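Local coordinates for cell wall surface anchor family protein (Streptococcus pneumoniae, PDB 4OQ1) that probably helps attach the pneumococcal pilus to the cell wall, as an ancillary pilin built in part from CnaB-type immunoglobulin-like domains, at residues T146-V151 against V210-L215; Y218-V223 against T236-V241; Y319-Q324 against T333-F338. The protein carries 3 engineered substitutions. One frame throughout, in Å; residues are numbered along the deposited sequence.

The three contacts follow one another along the chain, each closing before the next opens, so none nests or crosses. Interaction 1 closes a loop of 58 residues and pairs the beginning of strand 150-157 with the end of strand 207-211 in one prealbumin-like domain. Interaction 2 lies in the same domain, where a 12-residue connection returns strand 235-240 alongside strand 216-224, in a different sheet. The two contacts touch through Leu213 on Leu240 and Leu215 on Val241, so the loop after strand 207-211 packs on the end of strand 235-240 and the residue after it. Interaction 3 closes an 8-residue loop between strands 316-322 and 336-340 of the next prealbumin-like domain, its centre about 39 Å from that of interaction 2.

Interaction 1. Residues T146-V151 against V210-L215; sequences TMTTKV and VTNLPL
Val151 and Val210 are joined by a pair of backbone hydrogen bonds, Val151 N to Val210 O at 3.0 Å and Val210 N to Val151 O at 2.9 Å. Next to them Lys150 and Thr211 form the antiparallel non-hydrogen-bonded pair. The last backbone rung runs from Asn212 N to Thr149 O (3.0 Å); its N-H is nearly straight at 165°, yet the donor stands well above the carbonyl plane. Past this rung the chain at 210-215 leaves the sheet, and side chains take over the polar contacts. Thr149 turns its hydroxyl between its own backbone N and carbonyl carbon (chi1 54°), toward Leu213 O. OG1 would donate to that oxygen, but the modelled distance is unusually short, so the details of this bond are doubtful. The Thr148 side chain, with OG1 anti to the backbone N, crosses that of Asn212 at about a right angle, OG1 3.0 Å from Asn212 OD1. The pairing belongs to the reversed immunoglobulin fold of a CnaB domain: strand 207-211 is one of the two outer strands of a four-stranded sheet, beside strand 150-157, which enters from the preceding part of the chain. Apolar contacts gather on the face of Val151 and Val210. Val151 CG1 reaches Leu213 CD1 at 3.8 Å, and Val238 and Leu240 of the facing sheet cover this side. Thr149 CG2 meets Leu215 CD2 at 3.9 Å, near the surface. On the other face, Thr148 CG2 rests on Thr211 CB, also 3.9 Å away. The charged group folds back from the contact: Lys150 runs along its own segment, largely extended, until NZ donates to Thr148 O at 2.7 Å, nearly head-on to the oxygen, and the same ammonium binds His243 O.

Interaction 2. Residues Y218-V223 against T236-V241; sequences YRFKEV and TDVQLV
Tyr218 pairs with Val238, and Phe220 with Thr236, each through two backbone hydrogen bonds, among them Tyr218 N to Val238 O at 2.8 Å and Phe220 N to Thr236 O at 2.9 Å, which makes strands 218-223 and 236-240 an antiparallel ladder. The close packing is on the face that carries these four side chains. Val238 CG1 lies 3.8 Å from Tyr218 CB and also touches the edge of the Phe220 ring at CE2. Further along strand 236-240, Leu240 crosses Tyr218 at about a right angle, with CD1 4.0 Å from Tyr218 CE1. Val151 and Leu153 of strand 150-157, with Val246 and Ile248 of strand 246-254, close over this layer, so the aromatic and branched groups form the centre of the beta sandwich of a CnaB domain. The Tyr218 hydroxyl is bound to Pro214 O. At the partly exposed Thr236 the packing gives way to solvent: a water lies 2.6 Å from Thr236 OG1 and is also near Phe220 O.

On the opposite face, polar chemistry replaces the hydrocarbon. Arg219 leaves its strand with CG anti to the backbone N (chi1 -178°) and bends at its third torsion, bringing NE beside the exposed Asp237. NE donates to OD1 of Asp237 at 2.7 Å, with an N-H angle of 168°, on the syn side. The guanidinium and carboxylate planes are nearly coplanar, 23° apart. Asp176 takes NH2 in a second salt bridge and Ser178 OG bonds NH1; these bonds hold the guanidinium's rotation, and two carboxylates probably offset its charge where the side chain is buried.

Interaction 3. Residues Y319-Q324 against T333-F338; sequences YLWELQ and TSPVSF
Phe338 has CG set between its backbone N and carbonyl carbon (chi1 62°), and this swings the ring back over strand 319-322, where CE2 comes to 3.9 Å from Leu320 CD2. The two side chains cross at about a right angle. Trp321 takes the extended setting, CG anti to the backbone N (chi1 172°), which lays its indole alongside Pro335, with CE3 3.7 Å from Pro335 CG; this pair is near the surface. Between them runs the backbone ladder, in which Leu320 and Val336 exchange two hydrogen bonds, Leu320 N to Val336 O at 2.9 Å and Val336 N to Leu320 O at 3.0 Å. Their CB atoms meet on the inner face. On the outer face Tyr319 stretches along Ser337, whose OG lies 3.8 Å from CE1 of the ring, while Tyr319 CB rests on Pro335 CB at 4.0 Å. A water joins the ends of the same pair, 2.8 Å from Tyr319 OH and 3.0 Å from Ser337 OG. Strands 316-322 and 336-340 are neighbours in a five-stranded antiparallel sheet of the second prealbumin-like domain. Strand 277-284 flanks 316-322 on its other side, while Leu320 and Phe338 pack inward on Phe262 of strand 260-266 and on strand 307-310, and Val336 meets Val352 of strand 350-354.

Interaction 1. Residues T146-V151 against V210-L215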
ATOM      1  N   THR A 146      -4.822 -19.903 -10.387  1.00 30.00           N
ATOM      2  CA  THR A 146      -5.200 -18.603  -9.820  1.00 30.00           C
ATOM      3  C   THR A 146      -5.196 -18.424  -8.292  1.00 30.00           C
ATOM      4  O   THR A 146      -5.393 -17.309  -7.810  1.00 30.00           O
ATOM      5  CB  THR A 146      -6.578 -18.154 -10.348  1.00 20.00           C
ATOM      6  OG1 THR A 146      -7.498 -19.250 -10.287  1.00 20.00           O
ATOM      7  CG2 THR A 146      -6.466 -17.671 -11.785  1.00 20.00           C
ATOM      8  N   MET A 147      -4.979 -19.492  -7.529  1.00 61.00           N
ATOM      9  CA  MET A 147      -4.994 -19.372  -6.069  1.00 51.43           C
ATOM     10  C   MET A 147      -3.864 -18.450  -5.624  1.00 41.15           C
ATOM     11  O   MET A 147      -2.774 -18.496  -6.196  1.00 37.63           O
ATOM     12  CB  MET A 147      -4.847 -20.745  -5.414  1.00 61.25           C
ATOM     13  CG  MET A 147      -6.145 -21.531  -5.322  1.00 64.29           C
ATOM     14  SD  MET A 147      -7.471 -20.596  -4.536  1.00 69.28           S
ATOM     15  CE  MET A 147      -7.030 -20.767  -2.810  1.00 58.71           C
ATOM     16  N   THR A 148      -4.104 -17.603  -4.622  1.00 33.94           N
ATOM     17  CA  THR A 148      -3.107 -16.652  -4.285  1.00 37.09           C
ATOM     18  C   THR A 148      -3.167 -16.556  -2.771  1.00 30.47           C
ATOM     19  O   THR A 148      -4.212 -16.930  -2.181  1.00 26.61           O
ATOM     20  CB  THR A 148      -3.499 -15.350  -4.979  1.00 39.13           C
ATOM     21  OG1 THR A 148      -2.345 -14.546  -5.118  1.00 55.96           O
ATOM     22  CG2 THR A 148      -4.653 -14.592  -4.218  1.00 42.38           C
ATOM     23  N   THR A 149      -2.115 -16.048  -2.175  1.00 28.16           N
ATOM     24  CA  THR A 149      -2.181 -15.593  -0.760  1.00 29.19           C
ATOM     25  C   THR A 149      -3.082 -14.405  -0.624  1.00 26.92           C
ATOM     26  O   THR A 149      -3.315 -13.699  -1.595  1.00 25.12           O
ATOM     27  CB  THR A 149      -0.818 -15.202  -0.209  1.00 29.73           C
ATOM     28  OG1 THR A 149      -0.216 -14.242  -1.069  1.00 27.62           O
ATOM     29  CG2 THR A 149       0.030 -16.380  -0.091  1.00 26.73           C
ATOM     30  N   LYS A 150      -3.669 -14.223   0.568  1.00 26.05           N
ATOM     31  CA  LYS A 150      -4.644 -13.161   0.800  1.00 27.82           C
ATOM     32  C   LYS A 150      -4.515 -12.742   2.246  1.00 25.08           C
ATOM     33  O   LYS A 150      -4.524 -13.597   3.180  1.00 24.24           O
ATOM     34  CB  LYS A 150      -6.106 -13.612   0.594  1.00 31.30           C
ATOM     35  CG  LYS A 150      -6.307 -14.610  -0.511  1.00 32.96           C
ATOM     36  CD  LYS A 150      -7.693 -15.220  -0.431  1.00 34.16           C
ATOM     37  CE  LYS A 150      -7.807 -16.450  -1.310  1.00 34.86           C
ATOM     38  NZ  LYS A 150      -6.737 -17.462  -1.244  1.00 32.57           N
ATOM     39  N   VAL A 151      -4.453 -11.433   2.440  1.00 21.26           N
ATOM     40  CA  VAL A 151      -4.430 -10.853   3.819  1.00 21.93           C
ATOM     41  C   VAL A 151      -5.271  -9.626   3.886  1.00 22.15           C
ATOM     42  O   VAL A 151      -5.324  -8.835   2.941  1.00 21.69           O
ATOM     43  CB  VAL A 151      -3.007 -10.676   4.390  1.00 24.34           C
ATOM     44  CG1 VAL A 151      -2.137  -9.986   3.437  1.00 25.04           C
ATOM     45  CG2 VAL A 151      -3.071  -9.927   5.739  1.00 22.28           C
ATOM     46  N   VAL A 210      -4.672  -7.301   0.573  1.00 17.83           N
ATOM     47  CA  VAL A 210      -3.495  -7.523  -0.272  1.00 18.30           C
ATOM     48  C   VAL A 210      -3.431  -8.966  -0.703  1.00 20.71           C
ATOM     49  O   VAL A 210      -3.366  -9.891   0.154  1.00 19.51           O
ATOM     50  CB  VAL A 210      -2.180  -7.204   0.467  1.00 15.25           C
ATOM     51  CG1 VAL A 210      -1.028  -7.313  -0.503  1.00 17.48           C
ATOM     52  CG2 VAL A 210      -2.287  -5.788   1.055  1.00 18.92           C
ATOM     53  N   THR A 211      -3.337  -9.177  -2.011  1.00 21.10           N
ATOM     54  CA  THR A 211      -3.164 -10.521  -2.589  1.00 20.79           C
ATOM     55  C   THR A 211      -1.783 -10.806  -3.174  1.00 24.43           C
ATOM     56  O   THR A 211      -1.061  -9.898  -3.556  1.00 21.90           O
ATOM     57  CB  THR A 211      -4.227 -10.781  -3.652  1.00 25.62           C
ATOM     58  OG1 THR A 211      -4.128  -9.866  -4.732  1.00 24.82           O
ATOM     59  CG2 THR A 211      -5.563 -10.621  -3.090  1.00 23.03           C
ATOM     60  N   ASN A 212      -1.449 -12.096  -3.282  1.00 24.89           N
ATOM     61  CA  ASN A 212      -0.310 -12.604  -4.032  1.00 24.39           C
ATOM     62  C   ASN A 212       1.037 -12.350  -3.414  1.00 22.62           C
ATOM     63  O   ASN A 212       2.051 -12.489  -4.063  1.00 21.26           O
ATOM     64  CB  ASN A 212      -0.282 -12.025  -5.419  1.00 23.14           C
ATOM     65  CG  ASN A 212       0.550 -12.824  -6.346  1.00 27.53           C
ATOM     66  OD1 ASN A 212       0.280 -13.989  -6.545  1.00 29.17           O
ATOM     67  ND2 ASN A 212       1.620 -12.238  -6.862  1.00 34.84           N
ATOM     68  N   LEU A 213       1.055 -11.911  -2.165  1.00 23.35           N
ATOM     69  CA  LEU A 213       2.270 -11.878  -1.457  1.00 21.04           C
ATOM     70  C   LEU A 213       2.942 -13.277  -1.428  1.00 23.60           C
ATOM     71  O   LEU A 213       2.260 -14.243  -1.192  1.00 22.31           O
ATOM     72  CB  LEU A 213       2.015 -11.462   0.007  1.00 21.03           C
ATOM     73  CG  LEU A 213       1.622  -9.973   0.195  1.00 19.40           C
ATOM     74  CD1 LEU A 213       1.237  -9.768   1.645  1.00 17.10           C
ATOM     75  CD2 LEU A 213       2.679  -8.949  -0.270  1.00 18.65           C
ATOM     76  N   PRO A 214       4.270 -13.369  -1.626  1.00 23.13           N
ATOM     77  CA  PRO A 214       4.915 -14.643  -1.392  1.00 24.66           C
ATOM     78  C   PRO A 214       4.665 -15.115   0.025  1.00 26.17           C
ATOM     79  O   PRO A 214       4.377 -14.299   0.914  1.00 22.86           O
ATOM     80  CB  PRO A 214       6.410 -14.342  -1.570  1.00 23.88           C
ATOM     81  CG  PRO A 214       6.500 -13.059  -2.286  1.00 25.01           C
ATOM     82  CD  PRO A 214       5.180 -12.395  -2.253  1.00 21.60           C
ATOM     83  N   LEU A 215       4.682 -16.435   0.234  1.00 22.20           N
ATOM     84  CA  LEU A 215       4.744 -16.988   1.566  1.00 24.31           C
ATOM     85  C   LEU A 215       5.872 -16.345   2.392  1.00 22.39           C
ATOM     86  O   LEU A 215       6.949 -16.097   1.897  1.00 22.62           O
ATOM     87  CB  LEU A 215       4.904 -18.493   1.503  1.00 27.69           C
ATOM     88  CG  LEU A 215       3.806 -19.266   0.738  1.00 28.70           C
ATOM     89  CD1 LEU A 215       4.189 -20.730   0.693  1.00 30.99           C
ATOM     90  CD2 LEU A 215       2.453 -19.080   1.360  1.00 29.97           C
TER

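Interaction 2. Residues Y218-V223 against T236-V241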
ATOM      1  N   TYR A 218       5.499 -10.850   7.371  1.00 19.89           N
ATOM      2  CA  TYR A 218       5.262  -9.453   6.957  1.00 18.35           C
ATOM      3  C   TYR A 218       4.900  -8.612   8.198  1.00 17.62           C
ATOM      4  O   TYR A 218       4.522  -9.138   9.216  1.00 17.07           O
ATOM      5  CB  TYR A 218       4.120  -9.343   5.879  1.00 18.67           C
ATOM      6  CG  TYR A 218       4.513  -9.996   4.590  1.00 18.40           C
ATOM      7  CD1 TYR A 218       4.218 -11.342   4.385  1.00 20.07           C
ATOM      8  CD2 TYR A 218       5.247  -9.318   3.631  1.00 19.61           C
ATOM      9  CE1 TYR A 218       4.606 -11.975   3.243  1.00 20.37           C
ATOM     10  CE2 TYR A 218       5.701  -9.951   2.473  1.00 21.65           C
ATOM     11  CZ  TYR A 218       5.348 -11.294   2.268  1.00 20.96           C
ATOM     12  OH  TYR A 218       5.720 -11.930   1.077  1.00 20.96           O
ATOM     13  N   ARG A 219       4.927  -7.293   7.993  1.00 18.73           N
ATOM     14  CA  ARG A 219       4.581  -6.315   9.024  1.00 18.69           C
ATOM     15  C   ARG A 219       3.893  -5.124   8.336  1.00 18.64           C
ATOM     16  O   ARG A 219       4.413  -4.588   7.336  1.00 17.89           O
ATOM     17  CB  ARG A 219       5.880  -5.928   9.596  1.00 23.70           C
ATOM     18  CG  ARG A 219       5.927  -4.973  10.721  1.00 28.48           C
ATOM     19  CD  ARG A 219       7.374  -5.128  11.240  1.00 28.83           C
ATOM     20  NE  ARG A 219       7.673  -6.304  12.057  1.00 26.07           N
ATOM     21  CZ  ARG A 219       8.915  -6.624  12.451  1.00 28.62           C
ATOM     22  NH1 ARG A 219       9.945  -5.951  12.018  1.00 31.38           N
ATOM     23  NH2 ARG A 219       9.166  -7.673  13.191  1.00 33.19           N
ATOM     24  N   PHE A 220       2.716  -4.759   8.872  1.00 18.09           N
ATOM     25  CA  PHE A 220       2.035  -3.555   8.482  1.00 19.50           C
ATOM     26  C   PHE A 220       2.396  -2.429   9.503  1.00 20.70           C
ATOM     27  O   PHE A 220       2.155  -2.596  10.693  1.00 19.75           O
ATOM     28  CB  PHE A 220       0.528  -3.770   8.441  1.00 19.49           C
ATOM     29  CG  PHE A 220       0.035  -4.493   7.279  1.00 18.97           C
ATOM     30  CD1 PHE A 220      -0.507  -3.811   6.207  1.00 19.83           C
ATOM     31  CD2 PHE A 220      -0.078  -5.888   7.297  1.00 22.12           C
ATOM     32  CE1 PHE A 220      -1.029  -4.504   5.120  1.00 22.86           C
ATOM     33  CE2 PHE A 220      -0.631  -6.571   6.214  1.00 21.36           C
ATOM     34  CZ  PHE A 220      -1.086  -5.875   5.131  1.00 20.48           C
ATOM     35  N   LYS A 221       3.036  -1.346   9.032  1.00 16.21           N
ATOM     36  CA  LYS A 221       3.432  -0.251   9.871  1.00 19.48           C
ATOM     37  C   LYS A 221       2.568   0.927   9.723  1.00 16.05           C
ATOM     38  O   LYS A 221       2.346   1.391   8.616  1.00 16.73           O
ATOM     39  CB  LYS A 221       4.879   0.178   9.568  1.00 21.62           C
ATOM     40  CG  LYS A 221       5.849  -0.941   9.394  1.00 28.86           C
ATOM     41  CD  LYS A 221       7.226  -0.382   9.058  1.00 30.84           C
ATOM     42  CE  LYS A 221       7.880   0.410  10.166  1.00 29.54           C
ATOM     43  NZ  LYS A 221       8.250  -0.551  11.236  1.00 28.48           N
ATOM     44  N   GLU A 222       2.031   1.423  10.839  1.00 19.51           N
ATOM     45  CA  GLU A 222       1.025   2.518  10.774  1.00 17.93           C
ATOM     46  C   GLU A 222       1.679   3.905  10.649  1.00 18.34           C
ATOM     47  O   GLU A 222       1.717   4.681  11.608  1.00 21.25           O
ATOM     48  CB  GLU A 222       0.099   2.478  11.981  1.00 17.37           C
ATOM     49  CG  GLU A 222      -1.045   3.427  11.860  1.00 21.45           C
ATOM     50  CD  GLU A 222      -2.155   3.185  12.897  1.00 19.72           C
ATOM     51  OE1 GLU A 222      -2.115   2.192  13.612  1.00 17.65           O
ATOM     52  OE2 GLU A 222      -3.017   4.082  13.009  1.00 21.38           O
ATOM     53  N   VAL A 223       2.148   4.219   9.460  1.00 18.64           N
ATOM     54  CA  VAL A 223       2.903   5.418   9.199  1.00 22.28           C
ATOM     55  C   VAL A 223       2.065   6.660   9.154  1.00 22.23           C
ATOM     56  O   VAL A 223       2.595   7.723   9.419  1.00 20.24           O
ATOM     57  CB  VAL A 223       3.740   5.309   7.875  1.00 21.45           C
ATOM     58  CG1 VAL A 223       4.828   4.288   8.092  1.00 24.27           C
ATOM     59  CG2 VAL A 223       2.834   5.040   6.656  1.00 23.35           C
ATOM     60  N   THR A 236       2.138  -4.340  13.045  1.00 23.17           N
ATOM     61  CA  THR A 236       1.287  -5.499  13.261  1.00 21.87           C
ATOM     62  C   THR A 236       1.824  -6.594  12.299  1.00 23.33           C
ATOM     63  O   THR A 236       1.830  -6.448  11.068  1.00 19.40           O
ATOM     64  CB  THR A 236      -0.215  -5.178  13.007  1.00 22.67           C
ATOM     65  OG1 THR A 236      -0.641  -4.172  13.919  1.00 25.89           O
ATOM     66  CG2 THR A 236      -1.027  -6.426  13.259  1.00 25.55           C
ATOM     67  N   ASP A 237       2.255  -7.700  12.875  1.00 22.66           N
ATOM     68  CA  ASP A 237       2.927  -8.773  12.163  1.00 24.19           C
ATOM     69  C   ASP A 237       1.941  -9.724  11.589  1.00 24.02           C
ATOM     70  O   ASP A 237       0.831  -9.917  12.104  1.00 25.13           O
ATOM     71  CB  ASP A 237       3.885  -9.521  13.140  1.00 28.77           C
ATOM     72  CG  ASP A 237       5.256  -8.864  13.214  1.00 35.10           C
ATOM     73  OD1 ASP A 237       5.451  -7.633  12.944  1.00 41.39           O
ATOM     74  OD2 ASP A 237       6.191  -9.610  13.537  1.00 49.24           O
ATOM     75  N   VAL A 238       2.302 -10.351  10.491  1.00 22.83           N
ATOM     76  CA  VAL A 238       1.349 -11.301   9.899  1.00 22.71           C
ATOM     77  C   VAL A 238       2.220 -12.318   9.155  1.00 22.35           C
ATOM     78  O   VAL A 238       3.308 -11.981   8.700  1.00 23.18           O
ATOM     79  CB  VAL A 238       0.305 -10.634   8.974  1.00 26.39           C
ATOM     80  CG1 VAL A 238       0.919 -10.148   7.744  1.00 30.68           C
ATOM     81  CG2 VAL A 238      -0.736 -11.666   8.580  1.00 31.29           C
ATOM     82  N   GLN A 239       1.792 -13.581   9.195  1.00 23.77           N
ATOM     83  CA  GLN A 239       2.543 -14.703   8.617  1.00 25.13           C
ATOM     84  C   GLN A 239       1.631 -15.407   7.629  1.00 23.72           C
ATOM     85  O   GLN A 239       0.461 -15.762   7.949  1.00 21.67           O
ATOM     86  CB  GLN A 239       3.020 -15.671   9.671  1.00 29.13           C
ATOM     87  CG  GLN A 239       3.890 -16.825   9.090  1.00 31.64           C
ATOM     88  CD  GLN A 239       4.386 -17.815  10.162  1.00 33.61           C
ATOM     89  OE1 GLN A 239       3.630 -18.616  10.716  1.00 34.49           O
ATOM     90  NE2 GLN A 239       5.643 -17.704  10.486  1.00 35.91           N
ATOM     91  N   LEU A 240       2.144 -15.547   6.421  1.00 24.27           N
ATOM     92  CA  LEU A 240       1.411 -16.215   5.316  1.00 25.40           C
ATOM     93  C   LEU A 240       2.111 -17.549   5.102  1.00 24.42           C
ATOM     94  O   LEU A 240       3.264 -17.555   4.748  1.00 29.94           O
ATOM     95  CB  LEU A 240       1.417 -15.396   4.051  1.00 24.01           C
ATOM     96  CG  LEU A 240       0.846 -14.030   4.335  1.00 23.44           C
ATOM     97  CD1 LEU A 240       0.820 -13.290   3.024  1.00 26.18           C
ATOM     98  CD2 LEU A 240      -0.578 -14.182   4.893  1.00 29.13           C
ATOM     99  N   VAL A 241       1.454 -18.649   5.515  1.00 27.32           N
ATOM    100  CA  VAL A 241       2.087 -19.989   5.380  1.00 27.41           C
ATOM    101  C   VAL A 241       1.408 -20.776   4.250  1.00 30.64           C
ATOM    102  O   VAL A 241       1.867 -21.854   3.916  1.00 35.60           O
ATOM    103  CB  VAL A 241       2.055 -20.834   6.659  1.00 28.82           C
ATOM    104  CG1 VAL A 241       2.681 -20.098   7.842  1.00 28.29           C
ATOM    105  CG2 VAL A 241       0.632 -21.235   6.988  1.00 28.66           C
TER
HETATM  106  O   HOH W   1      -0.057  -1.790  12.968  1.00 24.98           O

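Interaction 3. Residues Y319-Q324 against T333-F338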
ATOM      1  N   TYR A 319       3.314  22.156  23.904  1.00 18.97           N
ATOM      2  CA  TYR A 319       4.313  23.208  24.185  1.00 18.20           C
ATOM      3  C   TYR A 319       4.008  24.515  23.444  1.00 16.45           C
ATOM      4  O   TYR A 319       3.745  24.513  22.223  1.00 16.74           O
ATOM      5  CB  TYR A 319       5.737  22.772  23.885  1.00 19.84           C
ATOM      6  CG  TYR A 319       6.159  21.448  24.458  1.00 21.65           C
ATOM      7  CD1 TYR A 319       6.808  21.352  25.646  1.00 20.77           C
ATOM      8  CD2 TYR A 319       5.847  20.261  23.765  1.00 25.84           C
ATOM      9  CE1 TYR A 319       7.123  20.116  26.162  1.00 25.47           C
ATOM     10  CE2 TYR A 319       6.133  19.042  24.287  1.00 25.35           C
ATOM     11  CZ  TYR A 319       6.802  18.981  25.447  1.00 24.44           C
ATOM     12  OH  TYR A 319       7.073  17.756  25.913  1.00 25.15           O
ATOM     13  N   LEU A 320       4.121  25.639  24.177  1.00 13.83           N
ATOM     14  CA  LEU A 320       4.044  26.950  23.613  1.00 13.49           C
ATOM     15  C   LEU A 320       5.499  27.321  23.300  1.00 15.53           C
ATOM     16  O   LEU A 320       6.270  27.570  24.251  1.00 18.57           O
ATOM     17  CB  LEU A 320       3.488  28.012  24.574  1.00 13.36           C
ATOM     18  CG  LEU A 320       2.007  27.762  25.028  1.00 15.23           C
ATOM     19  CD1 LEU A 320       1.544  28.886  25.940  1.00 16.50           C
ATOM     20  CD2 LEU A 320       1.117  27.758  23.830  1.00 17.73           C
ATOM     21  N   TRP A 321       5.833  27.268  22.026  1.00 15.65           N
ATOM     22  CA  TRP A 321       7.188  27.643  21.533  1.00 16.13           C
ATOM     23  C   TRP A 321       7.150  29.115  21.273  1.00 16.62           C
ATOM     24  O   TRP A 321       6.367  29.573  20.388  1.00 17.96           O
ATOM     25  CB  TRP A 321       7.551  26.885  20.243  1.00 20.43           C
ATOM     26  CG  TRP A 321       8.827  27.356  19.572  1.00 20.96           C
ATOM     27  CD1 TRP A 321       8.946  28.337  18.670  1.00 25.87           C
ATOM     28  CD2 TRP A 321      10.131  26.858  19.801  1.00 22.13           C
ATOM     29  NE1 TRP A 321      10.292  28.519  18.322  1.00 25.07           N
ATOM     30  CE2 TRP A 321      11.012  27.556  18.960  1.00 26.08           C
ATOM     31  CE3 TRP A 321      10.638  25.840  20.575  1.00 25.61           C
ATOM     32  CZ2 TRP A 321      12.407  27.330  18.967  1.00 23.16           C
ATOM     33  CZ3 TRP A 321      12.020  25.592  20.535  1.00 24.52           C
ATOM     34  CH2 TRP A 321      12.860  26.333  19.770  1.00 25.66           C
ATOM     35  N   GLU A 322       7.940  29.878  22.016  1.00 18.83           N
ATOM     36  CA  GLU A 322       7.862  31.393  21.922  1.00 20.20           C
ATOM     37  C   GLU A 322       8.529  31.897  20.675  1.00 22.80           C
ATOM     38  O   GLU A 322       9.741  31.641  20.446  1.00 19.98           O
ATOM     39  CB  GLU A 322       8.467  32.115  23.130  1.00 22.55           C
ATOM     40  CG  GLU A 322       8.204  33.639  23.066  1.00 21.98           C
ATOM     41  CD  GLU A 322       8.706  34.361  24.311  1.00 23.68           C
ATOM     42  OE1 GLU A 322       9.805  34.014  24.784  1.00 30.45           O
ATOM     43  OE2 GLU A 322       7.991  35.243  24.792  1.00 25.69           O
ATOM     44  N   LEU A 323       7.720  32.504  19.796  1.00 18.81           N
ATOM     45  CA  LEU A 323       8.240  33.147  18.614  1.00 22.10           C
ATOM     46  C   LEU A 323       8.682  34.602  18.858  1.00 23.94           C
ATOM     47  O   LEU A 323       9.647  35.019  18.295  1.00 25.26           O
ATOM     48  CB  LEU A 323       7.168  33.163  17.533  1.00 19.16           C
ATOM     49  CG  LEU A 323       6.707  31.769  17.050  1.00 21.39           C
ATOM     50  CD1 LEU A 323       5.447  31.802  16.195  1.00 24.52           C
ATOM     51  CD2 LEU A 323       7.821  31.088  16.260  1.00 26.48           C
ATOM     52  N   GLN A 324       7.973  35.340  19.698  1.00 19.68           N
ATOM     53  CA  GLN A 324       8.256  36.743  19.958  1.00 23.73           C
ATOM     54  C   GLN A 324       7.821  37.136  21.410  1.00 21.56           C
ATOM     55  O   GLN A 324       6.655  36.944  21.800  1.00 21.96           O
ATOM     56  CB  GLN A 324       7.447  37.602  18.972  1.00 24.62           C
ATOM     57  CG  GLN A 324       7.378  39.063  19.307  1.00 28.68           C
ATOM     58  CD  GLN A 324       6.698  39.877  18.253  1.00 35.04           C
ATOM     59  OE1 GLN A 324       7.283  40.126  17.207  1.00 33.57           O
ATOM     60  NE2 GLN A 324       5.424  40.291  18.512  1.00 32.49           N
ATOM     61  N   THR A 333      13.041  30.914  28.821  1.00 21.29           N
ATOM     62  CA  THR A 333      14.207  30.100  28.638  1.00 22.77           C
ATOM     63  C   THR A 333      13.869  28.729  28.096  1.00 22.95           C
ATOM     64  O   THR A 333      14.724  28.059  27.635  1.00 19.03           O
ATOM     65  CB  THR A 333      15.045  29.926  29.950  1.00 23.49           C
ATOM     66  OG1 THR A 333      14.166  29.540  30.940  1.00 27.23           O
ATOM     67  CG2 THR A 333      15.645  31.243  30.353  1.00 26.82           C
ATOM     68  N   SER A 334      12.591  28.323  28.118  1.00 21.07           N
ATOM     69  CA  SER A 334      12.191  27.104  27.448  1.00 23.44           C
ATOM     70  C   SER A 334      10.705  27.231  27.073  1.00 21.22           C
ATOM     71  O   SER A 334      10.010  28.116  27.587  1.00 20.00           O
ATOM     72  CB  SER A 334      12.378  25.908  28.395  1.00 26.16           C
ATOM     73  OG  SER A 334      11.458  25.928  29.447  1.00 31.98           O
ATOM     74  N   PRO A 335      10.222  26.353  26.209  1.00 18.70           N
ATOM     75  CA  PRO A 335       8.794  26.483  25.839  1.00 19.10           C
ATOM     76  C   PRO A 335       7.971  26.189  27.071  1.00 19.33           C
ATOM     77  O   PRO A 335       8.389  25.441  27.956  1.00 19.63           O
ATOM     78  CB  PRO A 335       8.609  25.386  24.829  1.00 18.34           C
ATOM     79  CG  PRO A 335       9.922  25.359  24.163  1.00 21.14           C
ATOM     80  CD  PRO A 335      10.867  25.356  25.369  1.00 19.10           C
ATOM     81  N   VAL A 336       6.735  26.640  27.052  1.00 19.26           N
ATOM     82  CA  VAL A 336       5.829  26.347  28.157  1.00 22.01           C
ATOM     83  C   VAL A 336       5.102  24.980  27.908  1.00 22.45           C
ATOM     84  O   VAL A 336       4.336  24.846  26.969  1.00 16.18           O
ATOM     85  CB  VAL A 336       4.732  27.380  28.225  1.00 21.15           C
ATOM     86  CG1 VAL A 336       3.809  27.070  29.353  1.00 22.82           C
ATOM     87  CG2 VAL A 336       5.326  28.757  28.408  1.00 26.88           C
ATOM     88  N   SER A 337       5.324  24.004  28.776  1.00 19.18           N
ATOM     89  CA  SER A 337       4.631  22.757  28.649  1.00 18.95           C
ATOM     90  C   SER A 337       3.224  22.824  29.259  1.00 20.00           C
ATOM     91  O   SER A 337       2.999  23.452  30.298  1.00 19.96           O
ATOM     92  CB  SER A 337       5.441  21.677  29.396  1.00 25.44           C
ATOM     93  OG  SER A 337       4.806  20.404  29.116  1.00 32.55           O
ATOM     94  N   PHE A 338       2.292  22.185  28.611  1.00 19.07           N
ATOM     95  CA  PHE A 338       0.938  22.043  29.153  1.00 21.19           C
ATOM     96  C   PHE A 338       0.371  20.743  28.685  1.00 22.07           C
ATOM     97  O   PHE A 338       0.709  20.274  27.596  1.00 20.31           O
ATOM     98  CB  PHE A 338       0.007  23.218  28.807  1.00 21.78           C
ATOM     99  CG  PHE A 338      -0.259  23.433  27.356  1.00 19.99           C
ATOM    100  CD1 PHE A 338      -1.494  23.168  26.837  1.00 20.58           C
ATOM    101  CD2 PHE A 338       0.680  23.951  26.523  1.00 17.85           C
ATOM    102  CE1 PHE A 338      -1.731  23.329  25.513  1.00 21.96           C
ATOM    103  CE2 PHE A 338       0.456  24.143  25.213  1.00 19.66           C
ATOM    104  CZ  PHE A 338      -0.788  23.884  24.684  1.00 21.25           C
TER
HETATM  105  O   HOH W   2       6.459  17.945  28.607  1.00 43.67           O